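Local coordinates for 6-phospho-beta-d glycosidase (Streptococcus pyogenes, PDB 5FOO), which probably hydrolyses 6-phospho-beta-D-glucosides as a family 1 glycoside hydrolase, cutting the sugar 6-phosphate from its aglycone, at residues G16-G21 with W422-A427; E20-K25 with V46-A51; L41-V46 with A427-Y432. The protein carries 1 engineered substitution. All coordinates share one frame; numbering follows the deposited sequence.

Overall arrangement
Past the first barrel strand, 9-13, the chain enters helix 16-19, and from there two contacts set out. Interaction 2 is local: it carries 20-25 onto 46-51 and closes a loop containing helix 30-37. Interaction 1 starts from the same stretch, sharing Glu20 and Gly21, but reaches 422-427, some 400 residues on, in the loop after the eighth strand, 410-416. Interaction 3 pairs 41-46 with 427-432, so its segments alternate with those of both others. Ala427 joins it to interaction 1 and Val46 to interaction 2. Together they tie the loops following the first and last strands of the closed barrel beside the bound 6-phosphocyclophellitol.

Interaction 1 of 3, residues G16-G21 with W422-A427; sequences GPQSEG and WSWLNA. With JAZ (6-phosphocyclophellitol), chain G.
Gln18 turns CG opposite its own carbonyl carbon (chi1 -62°) and extends beyond, a shape that lays CG and then the carboxamide over one face of the Trp424 indole, with the amide end reaching the ligand. Gln18 CG lies 3.8 Å from the centroid of the six-membered ring of Trp424, a CH-pi contact. The two side chains run roughly perpendicular, with amide and indole planes 32° apart. Pro17 adds a smaller apolar touch, its CB 3.9 Å from Trp424 CH2.

Trp422 N gives Gln18 O a nearly straight bond (3.1 Å, 172°), arriving in the carbonyl plane on a lone pair. In return, Gln18 NE2 donates to Trp422 O at 3.1 Å; that oxygen lies in the amide plane, though the donor is tilted from the carbonyl plane. With its rotation settled, the amide serves 6-phosphocyclophellitol with both its polar atoms: Gln18 OE1, also bonded to Ser15 OG, accepts from ligand O16 at 2.8 Å, and NE2, already bonded to Trp422 O, donates to O15 at 3.0 Å. Trp424 NE1 sends a further bond to O16, 3.0 Å away at the indole edge. O16 and O15 match the 3- and 4-hydroxyls of a glucoside, so this is a glycone subsite of the kind family 1 builds from glutamine and tryptophan.

Trp422 NE1 donates to Val46 O. Phe31 of helix 30-37 and Phe120 meet the Trp424 ring. Backbone bonds tie Ser19 and Glu20 to Ala54 and Tyr55 of helix 54-67. Helix 16-19, after strand 9-13, meets the loop after the neighbouring barrel strand, 410-416.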
loop_
_atom_site.group_PDB
_atom_site.type_symbol
_atom_site.label_atom_id
_atom_site.label_comp_id
_atom_site.label_asym_id
_atom_site.label_seq_id
_atom_site.Cartn_x
_atom_site.Cartn_y
_atom_site.Cartn_z
ATOM N N GLY A 16 -1.667 8.312 -6.144
ATOM C CA GLY A 16 -1.570 9.678 -6.711
ATOM C C GLY A 16 -0.100 10.036 -7.084
ATOM O O GLY A 16 0.183 10.484 -8.209
ATOM N N PRO A 17 0.831 9.838 -6.147
ATOM C CA PRO A 17 2.213 10.226 -6.417
ATOM C C PRO A 17 2.873 9.434 -7.559
ATOM O O PRO A 17 3.693 9.985 -8.285
ATOM C CB PRO A 17 2.916 9.981 -5.077
ATOM C CG PRO A 17 1.839 10.051 -4.053
ATOM C CD PRO A 17 0.635 9.455 -4.741
ATOM N N GLN A 18 2.520 8.169 -7.735
ATOM C CA GLN A 18 3.188 7.331 -8.693
ATOM C C GLN A 18 2.583 7.470 -10.084
ATOM O O GLN A 18 3.223 7.078 -11.049
ATOM C CB GLN A 18 3.147 5.904 -8.245
ATOM C CG GLN A 18 3.859 5.701 -6.929
ATOM C CD GLN A 18 3.768 4.291 -6.434
ATOM O OE1 GLN A 18 2.884 3.953 -5.620
ATOM N NE2 GLN A 18 4.726 3.449 -6.865
ATOM N N SER A 19 1.362 8.032 -10.201
ATOM C CA SER A 19 0.701 8.091 -11.463
ATOM C C SER A 19 0.463 9.516 -11.972
ATOM O O SER A 19 0.494 9.726 -13.173
ATOM C CB SER A 19 -0.631 7.321 -11.359
ATOM O OG SER A 19 -1.490 7.935 -10.388
ATOM N N GLU A 20 0.174 10.471 -11.082
ATOM C CA GLU A 20 -0.412 11.752 -11.513
ATOM C C GLU A 20 0.519 12.671 -12.263
ATOM O O GLU A 20 0.141 13.254 -13.287
ATOM C CB GLU A 20 -0.933 12.551 -10.320
ATOM C CG GLU A 20 -2.240 12.043 -9.705
ATOM C CD GLU A 20 -2.596 12.704 -8.380
ATOM O OE1 GLU A 20 -1.988 13.786 -8.069
ATOM O OE2 GLU A 20 -3.522 12.186 -7.665
ATOM N N GLY A 21 1.730 12.824 -11.728
ATOM C CA GLY A 21 2.579 13.974 -12.095
ATOM C C GLY A 21 2.275 15.131 -11.156
ATOM O O GLY A 21 1.265 15.109 -10.456
ATOM N N TRP A 422 5.624 5.184 -11.645
ATOM C CA TRP A 422 6.877 5.619 -11.051
ATOM C C TRP A 422 7.040 4.974 -9.703
ATOM O O TRP A 422 6.262 5.292 -8.823
ATOM C CB TRP A 422 6.824 7.134 -10.915
ATOM C CG TRP A 422 8.055 7.762 -10.420
ATOM C CD1 TRP A 422 9.268 7.899 -11.104
ATOM C CD2 TRP A 422 8.256 8.345 -9.134
ATOM N NE1 TRP A 422 10.166 8.595 -10.309
ATOM C CE2 TRP A 422 9.585 8.858 -9.101
ATOM C CE3 TRP A 422 7.441 8.507 -8.000
ATOM C CZ2 TRP A 422 10.112 9.474 -7.983
ATOM C CZ3 TRP A 422 7.978 9.138 -6.889
ATOM C CH2 TRP A 422 9.305 9.634 -6.907
ATOM N N SER A 423 8.007 4.040 -9.528
ATOM C CA SER A 423 8.195 3.394 -8.215
ATOM C C SER A 423 9.333 4.028 -7.356
ATOM O O SER A 423 10.332 3.380 -7.048
ATOM C CB SER A 423 8.377 1.824 -8.206
ATOM O OG SER A 423 7.878 0.942 -9.256
ATOM N N TRP A 424 9.166 5.264 -6.959
ATOM C CA TRP A 424 9.933 5.813 -5.883
ATOM C C TRP A 424 11.435 5.873 -6.386
ATOM O O TRP A 424 11.695 6.213 -7.575
ATOM C CB TRP A 424 9.707 4.945 -4.615
ATOM C CG TRP A 424 8.231 4.641 -4.364
ATOM C CD1 TRP A 424 7.638 3.419 -4.353
ATOM C CD2 TRP A 424 7.179 5.599 -4.070
ATOM N NE1 TRP A 424 6.305 3.539 -4.034
ATOM C CE2 TRP A 424 5.990 4.860 -3.872
ATOM C CE3 TRP A 424 7.130 6.986 -3.981
ATOM C CZ2 TRP A 424 4.761 5.474 -3.630
ATOM C CZ3 TRP A 424 5.889 7.621 -3.704
ATOM C CH2 TRP A 424 4.725 6.854 -3.539
ATOM N N LEU A 425 12.379 5.439 -5.548
ATOM C CA LEU A 425 13.802 5.451 -5.936
ATOM C C LEU A 425 14.055 4.649 -7.202
ATOM O O LEU A 425 14.861 5.074 -8.016
ATOM C CB LEU A 425 14.695 4.992 -4.789
ATOM C CG LEU A 425 14.656 5.943 -3.616
ATOM C CD1 LEU A 425 15.457 5.341 -2.487
ATOM C CD2 LEU A 425 15.178 7.330 -3.971
ATOM N N ASN A 426 13.311 3.581 -7.460
ATOM C CA ASN A 426 13.491 2.858 -8.714
ATOM C C ASN A 426 12.801 3.390 -9.930
ATOM O O ASN A 426 12.956 2.822 -11.056
ATOM C CB ASN A 426 13.119 1.404 -8.504
ATOM C CG ASN A 426 13.908 0.803 -7.394
ATOM O OD1 ASN A 426 13.403 0.517 -6.338
ATOM N ND2 ASN A 426 15.173 0.702 -7.605
ATOM N N ALA A 427 12.011 4.453 -9.744
ATOM C CA ALA A 427 11.360 5.107 -10.877
ATOM C C ALA A 427 10.809 4.040 -11.819
ATOM O O ALA A 427 10.071 3.219 -11.354
ATOM C CB ALA A 427 12.332 6.067 -11.570
HETATM C C2 JAZ G . 5.176 -0.018 -5.071
HETATM C C3 JAZ G . 3.837 0.352 -4.398
HETATM C C4 JAZ G . 3.703 -0.343 -3.048
HETATM C C5 JAZ G . 3.795 -1.858 -3.159
HETATM C C6 JAZ G . 5.040 -2.261 -3.919
HETATM C C7 JAZ G . 5.173 -1.531 -5.256
HETATM C C8 JAZ G . 6.346 -2.047 -6.086
HETATM O O9 JAZ G . 7.536 -1.772 -5.353
HETATM P P10 JAZ G . 8.882 -1.485 -6.148
HETATM O O11 JAZ G . 9.869 -1.194 -5.074
HETATM O O12 JAZ G . 8.671 -0.513 -7.232
HETATM O O13 JAZ G . 9.200 -2.733 -6.848
HETATM O O14 JAZ G . 6.194 -2.071 -3.091
HETATM O O15 JAZ G . 5.275 0.576 -6.369
HETATM O O16 JAZ G . 3.853 1.743 -4.198
HETATM O O17 JAZ G . 2.485 0.031 -2.427
#

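Interaction 2 of 3, residues E20-K25 with V46-A51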
loop_
_atom_site.group_PDB
_atom_site.type_symbol
_atom_site.label_atom_id
_atom_site.label_comp_id
_atom_site.label_asym_id
_atom_site.label_seq_id
_atom_site.Cartn_x
_atom_site.Cartn_y
_atom_site.Cartn_z
ATOM N N GLU A 20 0.174 10.471 -11.082
ATOM C CA GLU A 20 -0.412 11.752 -11.513
ATOM C C GLU A 20 0.519 12.671 -12.263
ATOM O O GLU A 20 0.141 13.254 -13.287
ATOM C CB GLU A 20 -0.933 12.551 -10.320
ATOM C CG GLU A 20 -2.240 12.043 -9.705
ATOM C CD GLU A 20 -2.596 12.704 -8.380
ATOM O OE1 GLU A 20 -1.988 13.786 -8.069
ATOM O OE2 GLU A 20 -3.522 12.186 -7.665
ATOM N N GLY A 21 1.730 12.824 -11.728
ATOM C CA GLY A 21 2.579 13.974 -12.095
ATOM C C GLY A 21 2.275 15.131 -11.156
ATOM O O GLY A 21 1.265 15.109 -10.456
ATOM N N ARG A 22 3.167 16.118 -11.117
ATOM C CA ARG A 22 3.016 17.288 -10.257
ATOM C C ARG A 22 2.281 18.439 -10.931
ATOM O O ARG A 22 2.168 19.499 -10.356
ATOM C CB ARG A 22 4.368 17.745 -9.787
ATOM C CG ARG A 22 4.993 16.728 -8.818
ATOM C CD ARG A 22 6.330 17.278 -8.243
ATOM N NE ARG A 22 6.186 18.583 -7.604
ATOM C CZ ARG A 22 7.174 19.412 -7.233
ATOM N NH1 ARG A 22 8.485 19.129 -7.385
ATOM N NH2 ARG A 22 6.851 20.574 -6.711
ATOM N N PHE A 23 1.728 18.194 -12.115
ATOM C CA PHE A 23 0.982 19.179 -12.844
ATOM C C PHE A 23 -0.036 19.771 -11.930
ATOM O O PHE A 23 -0.759 19.003 -11.359
ATOM C CB PHE A 23 0.247 18.536 -13.996
ATOM C CG PHE A 23 1.151 17.855 -14.967
ATOM C CD1 PHE A 23 1.832 18.581 -15.908
ATOM C CD2 PHE A 23 1.294 16.451 -14.947
ATOM C CE1 PHE A 23 2.666 17.938 -16.818
ATOM C CE2 PHE A 23 2.111 15.820 -15.862
ATOM C CZ PHE A 23 2.787 16.564 -16.791
ATOM N N ALA A 24 -0.059 21.120 -11.823
ATOM C CA ALA A 24 -0.963 21.907 -10.948
ATOM C C ALA A 24 -1.065 21.503 -9.463
ATOM O O ALA A 24 -2.114 21.703 -8.840
ATOM C CB ALA A 24 -2.352 21.971 -11.541
ATOM N N LYS A 25 0.006 20.957 -8.897
ATOM C CA LYS A 25 -0.049 20.466 -7.551
ATOM C C LYS A 25 0.611 21.480 -6.694
ATOM O O LYS A 25 1.791 21.753 -6.878
ATOM C CB LYS A 25 0.595 19.062 -7.397
ATOM C CG LYS A 25 0.163 18.328 -6.134
ATOM C CD LYS A 25 0.694 16.899 -6.049
ATOM C CE LYS A 25 2.179 16.910 -5.707
ATOM N NZ LYS A 25 2.814 15.586 -5.488
ATOM N N VAL A 46 14.748 9.915 -13.322
ATOM C CA VAL A 46 13.321 10.205 -13.543
ATOM C C VAL A 46 12.683 10.458 -12.165
ATOM O O VAL A 46 12.739 9.632 -11.252
ATOM C CB VAL A 46 12.633 9.083 -14.327
ATOM C CG1 VAL A 46 11.143 9.418 -14.620
ATOM C CG2 VAL A 46 13.428 8.851 -15.628
ATOM N N GLY A 47 12.204 11.666 -11.971
ATOM C CA GLY A 47 11.443 12.001 -10.805
ATOM C C GLY A 47 9.966 11.924 -11.102
ATOM O O GLY A 47 9.544 11.346 -12.110
ATOM N N PRO A 48 9.189 12.521 -10.198
ATOM C CA PRO A 48 7.751 12.448 -10.253
ATOM C C PRO A 48 7.064 13.627 -10.874
ATOM O O PRO A 48 5.843 13.769 -10.676
ATOM C CB PRO A 48 7.388 12.380 -8.756
ATOM C CG PRO A 48 8.404 13.309 -8.119
ATOM C CD PRO A 48 9.665 12.952 -8.852
ATOM N N ASP A 49 7.789 14.531 -11.537
ATOM C CA ASP A 49 7.114 15.711 -12.099
ATOM C C ASP A 49 6.019 15.392 -13.134
ATOM O O ASP A 49 5.015 16.129 -13.241
ATOM C CB ASP A 49 8.087 16.701 -12.738
ATOM C CG ASP A 49 9.081 17.278 -11.736
ATOM O OD1 ASP A 49 8.631 17.877 -10.740
ATOM O OD2 ASP A 49 10.287 17.104 -11.944
ATOM N N THR A 50 6.233 14.317 -13.886
ATOM C CA THR A 50 5.259 13.909 -14.855
ATOM C C THR A 50 4.689 12.543 -14.530
ATOM O O THR A 50 3.498 12.366 -14.738
ATOM C CB THR A 50 5.872 13.964 -16.276
ATOM O OG1 THR A 50 6.050 15.348 -16.585
ATOM C CG2 THR A 50 4.957 13.382 -17.340
ATOM N N ALA A 51 5.522 11.631 -13.997
ATOM C CA ALA A 51 5.179 10.284 -13.678
ATOM C C ALA A 51 4.435 9.630 -14.852
ATOM O O ALA A 51 4.947 9.671 -15.965
ATOM C CB ALA A 51 4.382 10.248 -12.364
HETATM O O HOH W 1 3.647 12.436 -9.474
#
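Arg22 and Asp49 form the direct link: Arg22 N donates to Asp49 O at 2.8 Å, approaching from above the carbonyl plane. Their side chains run side by side in the same direction. A bend at chi3 (55°) in Arg22 carries the guanidinium back alongside the carboxylate, giving a long salt bridge of 3.6 Å between Arg22 NH1 and Asp49 OD1. The stronger partner of that nitrogen is Glu36, so the arginine charge is shared.

Gly21 packs its CA against a row of carbonyls, 3.2 Å from Thr50 O and, in a CA-H...O contact, 3.6 Å from Pro48 O. With positive phi (89°), it is the first residue to leave helical backbone angles, and having no side chain it lets the 48-50 carbonyls come close. One water spans the backbones, taking a weak bond from Gly21 N and donating to Pro48 O at 2.8 Å. The Phe23 ring holds Asp49 O over one face and places CZ 3.5 Å from Thr50 OG1.

Further out, a type II turn from Arg22 to Lys25, closed by Lys25 N to Arg22 O, projects Phe23, whose ring meets His56 edge-to-face. Lys25 NZ is tied to Asp32, and Glu20 to Tyr99 and Arg81. The contact joins the loop after helix 16-19 to the loop before helix 54-67, with helix 30-37 packing against Arg22, Pro48 and Asp49.

Interaction 3 of 3, residues L41-V46 with A427-Y432; sequences LFYDYV and AYKNRY. With JAZ (6-phosphocyclophellitol), chain G.
Lys429 lies across the face of Tyr43 where the loops after the first and eighth strands meet at the C-terminal mouth of the (beta/alpha)8, or TIM, barrel. Lys429 CG sits over the ring centre, 3.7 Å from the Tyr43 centroid, in a CH-pi contact. Its extended chain, with CG anti to the backbone N (chi1 -175°), crosses the phenol at about a right angle, so CB covers one part of the ring and CD another.

The neighbouring bump is the methyl of Ala427, which fills a hollow formed by the turn of 42-46. Its CB is 3.6 Å from both Tyr43 O and Val46 O, and 4.1 Å from Val46 CB. Val46 brings CG1 to the edge of the Tyr428 ring, 3.9 Å from CD2, while the hydroxyl of that ring bonds to Ser52. No direct hydrogen bond joins the segments; a water donates to Tyr43 O and accepts from Tyr428 N.

Tyr432 OH bonds to O13 of the ligand phosphate at a distance too short to trust. Arg431, whose NH1 forms a salt bridge with Asp420, has Tyr428 CD1 over one guanidinium face, and its NE donates to Tyr428 O at 3.0 Å on a lone pair.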
loop_
_atom_site.group_PDB
_atom_site.type_symbol
_atom_site.label_atom_id
_atom_site.label_comp_id
_atom_site.label_asym_id
_atom_site.label_seq_id
_atom_site.Cartn_x
_atom_site.Cartn_y
_atom_site.Cartn_z
ATOM N N LEU A 41 19.811 9.860 -6.922
ATOM C CA LEU A 41 19.308 8.690 -6.211
ATOM C C LEU A 41 18.203 7.965 -6.962
ATOM O O LEU A 41 17.806 6.881 -6.527
ATOM C CB LEU A 41 18.836 9.040 -4.821
ATOM C CG LEU A 41 19.767 9.765 -3.849
ATOM C CD1 LEU A 41 18.965 10.056 -2.597
ATOM C CD2 LEU A 41 21.043 8.985 -3.533
ATOM N N PHE A 42 17.730 8.518 -8.085
ATOM C CA PHE A 42 16.567 7.994 -8.778
ATOM C C PHE A 42 16.973 7.426 -10.080
ATOM O O PHE A 42 17.575 8.102 -10.891
ATOM C CB PHE A 42 15.483 9.107 -8.948
ATOM C CG PHE A 42 14.871 9.550 -7.657
ATOM C CD1 PHE A 42 15.552 10.439 -6.789
ATOM C CD2 PHE A 42 13.641 9.052 -7.256
ATOM C CE1 PHE A 42 15.013 10.800 -5.538
ATOM C CE2 PHE A 42 13.063 9.452 -6.024
ATOM C CZ PHE A 42 13.738 10.325 -5.153
ATOM N N TYR A 43 16.591 6.180 -10.325
ATOM C CA TYR A 43 16.913 5.522 -11.597
ATOM C C TYR A 43 16.634 6.316 -12.889
ATOM O O TYR A 43 15.525 6.787 -13.137
ATOM C CB TYR A 43 16.230 4.162 -11.647
ATOM C CG TYR A 43 16.838 3.226 -12.639
ATOM C CD1 TYR A 43 17.992 2.502 -12.342
ATOM C CD2 TYR A 43 16.267 3.080 -13.876
ATOM C CE1 TYR A 43 18.545 1.635 -13.293
ATOM C CE2 TYR A 43 16.790 2.258 -14.825
ATOM C CZ TYR A 43 17.935 1.554 -14.551
ATOM O OH TYR A 43 18.367 0.751 -15.569
ATOM N N ASP A 44 17.659 6.404 -13.755
ATOM C CA ASP A 44 17.673 7.215 -14.978
ATOM C C ASP A 44 17.322 8.677 -14.743
ATOM O O ASP A 44 16.917 9.339 -15.684
ATOM C CB ASP A 44 16.789 6.642 -16.106
ATOM C CG ASP A 44 17.329 5.347 -16.670
ATOM O OD1 ASP A 44 18.489 5.034 -16.464
ATOM O OD2 ASP A 44 16.602 4.601 -17.333
ATOM N N TYR A 45 17.498 9.155 -13.508
ATOM C CA TYR A 45 17.146 10.501 -13.107
ATOM C C TYR A 45 15.652 10.884 -13.288
ATOM O O TYR A 45 15.337 12.058 -13.336
ATOM C CB TYR A 45 18.064 11.539 -13.832
ATOM C CG TYR A 45 19.510 11.121 -13.859
ATOM C CD1 TYR A 45 20.302 11.234 -12.728
ATOM C CD2 TYR A 45 20.086 10.606 -15.028
ATOM C CE1 TYR A 45 21.658 10.822 -12.748
ATOM C CE2 TYR A 45 21.426 10.201 -15.053
ATOM C CZ TYR A 45 22.185 10.308 -13.905
ATOM O OH TYR A 45 23.459 9.931 -13.933
ATOM N N VAL A 46 14.748 9.915 -13.322
ATOM C CA VAL A 46 13.321 10.205 -13.543
ATOM C C VAL A 46 12.683 10.458 -12.165
ATOM O O VAL A 46 12.739 9.632 -11.252
ATOM C CB VAL A 46 12.633 9.083 -14.327
ATOM C CG1 VAL A 46 11.143 9.418 -14.620
ATOM C CG2 VAL A 46 13.428 8.851 -15.628
ATOM N N ALA A 427 12.011 4.453 -9.744
ATOM C CA ALA A 427 11.360 5.107 -10.877
ATOM C C ALA A 427 10.809 4.040 -11.819
ATOM O O ALA A 427 10.071 3.219 -11.354
ATOM C CB ALA A 427 12.332 6.067 -11.570
ATOM N N TYR A 428 11.215 4.002 -13.091
ATOM C CA TYR A 428 10.689 3.082 -14.094
ATOM C C TYR A 428 11.670 1.984 -14.434
ATOM O O TYR A 428 11.577 1.377 -15.480
ATOM C CB TYR A 428 10.313 3.893 -15.384
ATOM C CG TYR A 428 9.043 4.732 -15.204
ATOM C CD1 TYR A 428 7.770 4.195 -15.433
ATOM C CD2 TYR A 428 9.125 6.059 -14.794
ATOM C CE1 TYR A 428 6.609 4.962 -15.224
ATOM C CE2 TYR A 428 7.992 6.848 -14.591
ATOM C CZ TYR A 428 6.742 6.306 -14.792
ATOM O OH TYR A 428 5.671 7.141 -14.576
ATOM N N LYS A 429 12.677 1.763 -13.591
ATOM C CA LYS A 429 13.555 0.616 -13.796
ATOM C C LYS A 429 12.775 -0.695 -14.012
ATOM O O LYS A 429 13.006 -1.418 -14.975
ATOM C CB LYS A 429 14.441 0.453 -12.571
ATOM C CG LYS A 429 15.482 -0.631 -12.719
ATOM C CD LYS A 429 16.265 -0.748 -11.417
ATOM C CE LYS A 429 17.302 -1.856 -11.638
ATOM N NZ LYS A 429 18.151 -1.963 -10.459
ATOM N N ASN A 430 11.879 -0.999 -13.091
ATOM C CA ASN A 430 11.102 -2.212 -13.182
ATOM C C ASN A 430 9.627 -1.862 -13.433
ATOM O O ASN A 430 9.080 -1.013 -12.740
ATOM C CB ASN A 430 11.205 -3.023 -11.906
ATOM C CG ASN A 430 12.646 -3.283 -11.479
ATOM O OD1 ASN A 430 13.105 -2.778 -10.430
ATOM N ND2 ASN A 430 13.331 -4.084 -12.234
ATOM N N ARG A 431 9.060 -2.497 -14.467
ATOM C CA ARG A 431 7.692 -2.261 -14.961
ATOM C C ARG A 431 6.807 -3.338 -14.379
ATOM O O ARG A 431 7.182 -4.489 -14.408
ATOM C CB ARG A 431 7.668 -2.286 -16.488
ATOM C CG ARG A 431 8.718 -1.390 -17.190
ATOM C CD ARG A 431 8.499 0.041 -16.771
ATOM N NE ARG A 431 9.312 1.025 -17.481
ATOM C CZ ARG A 431 8.912 1.747 -18.507
ATOM N NH1 ARG A 431 7.689 1.615 -19.041
ATOM N NH2 ARG A 431 9.760 2.608 -19.027
ATOM N N TYR A 432 5.712 -2.913 -13.761
ATOM C CA TYR A 432 4.667 -3.787 -13.189
ATOM C C TYR A 432 3.318 -3.809 -13.972
ATOM O O TYR A 432 2.433 -4.541 -13.628
ATOM C CB TYR A 432 4.343 -3.322 -11.750
ATOM C CG TYR A 432 5.359 -3.683 -10.673
ATOM C CD1 TYR A 432 6.490 -2.899 -10.429
ATOM C CD2 TYR A 432 5.164 -4.798 -9.868
ATOM C CE1 TYR A 432 7.408 -3.227 -9.420
ATOM C CE2 TYR A 432 6.064 -5.133 -8.854
ATOM C CZ TYR A 432 7.199 -4.349 -8.630
ATOM O OH TYR A 432 8.071 -4.740 -7.615
HETATM C C2 JAZ G . 5.176 -0.018 -5.071
HETATM C C3 JAZ G . 3.837 0.352 -4.398
HETATM C C4 JAZ G . 3.703 -0.343 -3.048
HETATM C C5 JAZ G . 3.795 -1.858 -3.159
HETATM C C6 JAZ G . 5.040 -2.261 -3.919
HETATM C C7 JAZ G . 5.173 -1.531 -5.256
HETATM C C8 JAZ G . 6.346 -2.047 -6.086
HETATM O O9 JAZ G . 7.536 -1.772 -5.353
HETATM P P10 JAZ G . 8.882 -1.485 -6.148
HETATM O O11 JAZ G . 9.869 -1.194 -5.074
HETATM O O12 JAZ G . 8.671 -0.513 -7.232
HETATM O O13 JAZ G . 9.200 -2.733 -6.848
HETATM O O14 JAZ G . 6.194 -2.071 -3.091
HETATM O O15 JAZ G . 5.275 0.576 -6.369
HETATM O O16 JAZ G . 3.853 1.743 -4.198
HETATM O O17 JAZ G . 2.485 0.031 -2.427
HETATM O O HOH W 2 13.330 5.561 -14.519
#